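PDB 1XT5: variable region-containing chitin-binding protein 3 from Branchiostoma floridae, which probably binds chitin and may cleave its beta-1,4 linkages, with an immunoglobulin V-type domain of an innate immune receptor, the part in this chain. Local coordinates for residues G104-C109 / A124-L129. Numbering follows the deposited sequence.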
ATOM      1  N   GLY A 104       2.676  13.640   7.434  1.00  6.99           N
ATOM      2  CA  GLY A 104       3.337  12.790   8.403  1.00  6.60           C
ATOM      3  C   GLY A 104       2.358  11.910   9.113  1.00  5.77           C
ATOM      4  O   GLY A 104       1.198  12.266   9.364  1.00  7.31           O
ATOM      5  N   GLY A 105       2.808  10.710   9.478  1.00  6.36           N
ATOM      6  CA  GLY A 105       1.939   9.773  10.128  1.00  6.78           C
ATOM      7  C   GLY A 105       2.322   8.353   9.821  1.00  5.68           C
ATOM      8  O   GLY A 105       3.499   8.055   9.562  1.00  6.80           O
ATOM      9  N   ARG A 106       1.318   7.489   9.845  1.00  4.92           N
ATOM     10  CA  ARG A 106       1.523   6.060   9.745  1.00  4.59           C
ATOM     11  C   ARG A 106       0.759   5.496   8.554  1.00  4.15           C
ATOM     12  O   ARG A 106      -0.470   5.660   8.477  1.00  5.88           O
ATOM     13  CB  ARG A 106       1.097   5.369  11.025  1.00  4.56           C
ATOM     14  CG  ARG A 106       1.436   3.876  11.064  1.00  4.40           C
ATOM     15  CD  ARG A 106       1.275   3.276  12.436  1.00  4.77           C
ATOM     16  NE  ARG A 106       2.129   3.913  13.434  1.00  4.81           N
ATOM     17  CZ  ARG A 106       3.360   3.603  13.723  1.00  4.31           C
ATOM     18  NH1 ARG A 106       4.001   2.661  13.046  1.00  4.78           N
ATOM     19  NH2 ARG A 106       4.012   4.233  14.679  1.00  5.13           N
ATOM     20  N   TYR A 107       1.449   4.851   7.639  1.00  3.92           N
ATOM     21  CA  TYR A 107       0.905   4.348   6.408  1.00  4.03           C
ATOM     22  C   TYR A 107       0.978   2.831   6.412  1.00  4.05           C
ATOM     23  O   TYR A 107       2.052   2.242   6.488  1.00  5.20           O
ATOM     24  CB  TYR A 107       1.691   4.916   5.213  1.00  4.21           C
ATOM     25  CG  TYR A 107       1.473   6.378   4.998  1.00  4.58           C
ATOM     26  CD1 TYR A 107       2.095   7.339   5.755  1.00  4.93           C
ATOM     27  CD2 TYR A 107       0.588   6.840   4.016  1.00  5.29           C
ATOM     28  CE1 TYR A 107       1.869   8.683   5.579  1.00  5.61           C
ATOM     29  CE2 TYR A 107       0.345   8.171   3.791  1.00  6.32           C
ATOM     30  CZ  TYR A 107       1.018   9.114   4.589  1.00  5.50           C
ATOM     31  OH  TYR A 107       0.774  10.434   4.368  1.00  7.59           O
ATOM     32  N   TRP A 108      -0.175   2.191   6.310  1.00  4.32           N
ATOM     33  CA  TRP A 108      -0.278   0.743   6.299  1.00  3.68           C
ATOM     34  C   TRP A 108      -0.326   0.249   4.865  1.00  3.70           C
ATOM     35  O   TRP A 108      -1.187   0.656   4.094  1.00  4.54           O
ATOM     36  CB  TRP A 108      -1.571   0.312   7.019  1.00  4.22           C
ATOM     37  CG  TRP A 108      -1.504   0.625   8.473  1.00  4.26           C
ATOM     38  CD1 TRP A 108      -1.847   1.818   9.075  1.00  4.72           C
ATOM     39  CD2 TRP A 108      -1.032  -0.235   9.506  1.00  4.46           C
ATOM     40  NE1 TRP A 108      -1.611   1.746  10.416  1.00  5.49           N
ATOM     41  CE2 TRP A 108      -1.117   0.515  10.717  1.00  4.44           C
ATOM     42  CE3 TRP A 108      -0.545  -1.502   9.560  1.00  4.68           C
ATOM     43  CZ2 TRP A 108      -0.731  -0.031  11.928  1.00  5.94           C
ATOM     44  CZ3 TRP A 108      -0.163  -2.046  10.756  1.00  5.81           C
ATOM     45  CH2 TRP A 108      -0.258  -1.305  11.947  1.00  6.03           C
ATOM     46  N   CYS A 109       0.600  -0.678   4.555  1.00  3.99           N
ATOM     47  CA  CYS A 109       0.566  -1.449   3.319  1.00  4.01           C
ATOM     48  C   CYS A 109      -0.184  -2.745   3.652  1.00  3.98           C
ATOM     49  O   CYS A 109       0.320  -3.566   4.400  1.00  4.57           O
ATOM     50  CB  CYS A 109       1.978  -1.739   2.864  1.00  4.71           C
ATOM     51  SG  CYS A 109       1.950  -2.659   1.300  1.00  5.45           S
ATOM     52  N   ALA A 124      -0.741  -6.895   6.824  1.00  3.91           N
ATOM     53  CA  ALA A 124      -0.470  -5.461   6.731  1.00  3.82           C
ATOM     54  C   ALA A 124       0.687  -5.123   7.645  1.00  3.02           C
ATOM     55  O   ALA A 124       0.799  -5.679   8.736  1.00  4.09           O
ATOM     56  CB  ALA A 124      -1.706  -4.643   7.151  1.00  4.20           C
ATOM     57  N   LYS A 125       1.511  -4.169   7.212  1.00  3.66           N
ATOM     58  CA  LYS A 125       2.570  -3.597   8.021  1.00  3.58           C
ATOM     59  C   LYS A 125       2.583  -2.100   7.786  1.00  3.55           C
ATOM     60  O   LYS A 125       2.168  -1.631   6.716  1.00  4.82           O
ATOM     61  CB  LYS A 125       3.942  -4.178   7.707  1.00  4.18           C
ATOM     62  CG  LYS A 125       4.100  -5.609   8.155  1.00  3.94           C
ATOM     63  CD  LYS A 125       5.443  -6.197   7.838  1.00  4.59           C
ATOM     64  CE  LYS A 125       5.764  -7.477   8.604  1.00  4.91           C
ATOM     65  NZ  LYS A 125       4.738  -8.507   8.415  1.00  4.91           N
ATOM     66  N   SER A 126       3.101  -1.351   8.765  1.00  3.58           N
ATOM     67  CA  SER A 126       3.097   0.105   8.658  1.00  3.82           C
ATOM     68  C   SER A 126       4.495   0.666   8.466  1.00  3.80           C
ATOM     69  O   SER A 126       5.499   0.152   8.951  1.00  4.50           O
ATOM     70  CB  SER A 126       2.426   0.768   9.858  1.00  4.41           C
ATOM     71  OG  SER A 126       3.265   0.823  11.001  1.00  4.92           O
ATOM     72  N   VAL A 127       4.508   1.808   7.766  1.00  4.22           N
ATOM     73  CA  VAL A 127       5.697   2.613   7.535  1.00  4.21           C
ATOM     74  C   VAL A 127       5.357   4.040   8.014  1.00  4.25           C
ATOM     75  O   VAL A 127       4.381   4.612   7.555  1.00  4.83           O
ATOM     76  CB  VAL A 127       6.080   2.642   6.049  1.00  4.64           C
ATOM     77  CG1 VAL A 127       7.385   3.382   5.863  1.00  5.95           C
ATOM     78  CG2 VAL A 127       6.205   1.225   5.491  1.00  5.45           C
ATOM     79  N   VAL A 128       6.147   4.539   8.940  1.00  4.48           N
ATOM     80  CA  VAL A 128       5.976   5.919   9.368  1.00  5.26           C
ATOM     81  C   VAL A 128       6.595   6.866   8.397  1.00  5.30           C
ATOM     82  O   VAL A 128       7.726   6.624   7.916  1.00  6.79           O
ATOM     83  CB  VAL A 128       6.625   6.075  10.793  1.00  6.00           C
ATOM     84  CG1 VAL A 128       6.768   7.536  11.172  1.00  9.25           C
ATOM     85  CG2 VAL A 128       5.791   5.367  11.817  1.00  7.18           C
ATOM     86  N   LEU A 129       5.905   7.936   8.111  1.00  5.68           N
ATOM     87  CA  LEU A 129       6.425   9.044   7.323  1.00  6.04           C
ATOM     88  C   LEU A 129       6.675  10.243   8.284  1.00  5.20           C
ATOM     89  O   LEU A 129       5.739  10.723   8.889  1.00  6.45           O
ATOM     90  CB  LEU A 129       5.450   9.464   6.260  1.00  6.56           C
ATOM     91  CG  LEU A 129       5.898  10.678   5.405  1.00  8.08           C
ATOM     92  CD1 LEU A 129       7.236  10.420   4.749  1.00  8.82           C
ATOM     93  CD2 LEU A 129       4.775  11.008   4.427  1.00 10.08           C
TER
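Y107 and L129 meet on the inward face of this antiparallel pair, where CE1 of the Y107 ring lies 3.7 Å from CB of L129 and CD2 of L129 reaches on toward the hydroxyl, which is hydrogen-bonded to the D103 carbonyl. V127 and C109 also turn inward, and C109 closes the disulfide to C26 in the opposing sheet, the pin of an immunoglobulin V-set sandwich; K125, ending that face, is only partly exposed and hydrogen-bonds through NZ to the V7 carbonyl. Strands 105-112 and 122-132 are F and G. Six backbone hydrogen bonds join them, in reciprocal couples at G105/L129, Y107/V127 and C109/K125.

The other face is partly exposed and more polar. CB of S126 sits over the six-membered ring of W108, 3.5 Å from its centroid and 9° off the normal, a CH-pi contact; the indole nitrogen is hydrogen-bonded to the G44 carbonyl. R106 bends at chi3 (-60°), bringing NH1 to S126 OG at 2.8 Å, with the oxygen in the guanidinium plane. CG2 of V128 lies over one face of that group, 3.5 Å from NH1.

S126 thus serves two neighbours, its CB over the six-membered ring of the indole and its oxygen accepting from R106, which should restrict both side chains, while the inward face is held mainly by apolar contact, with the disulfide.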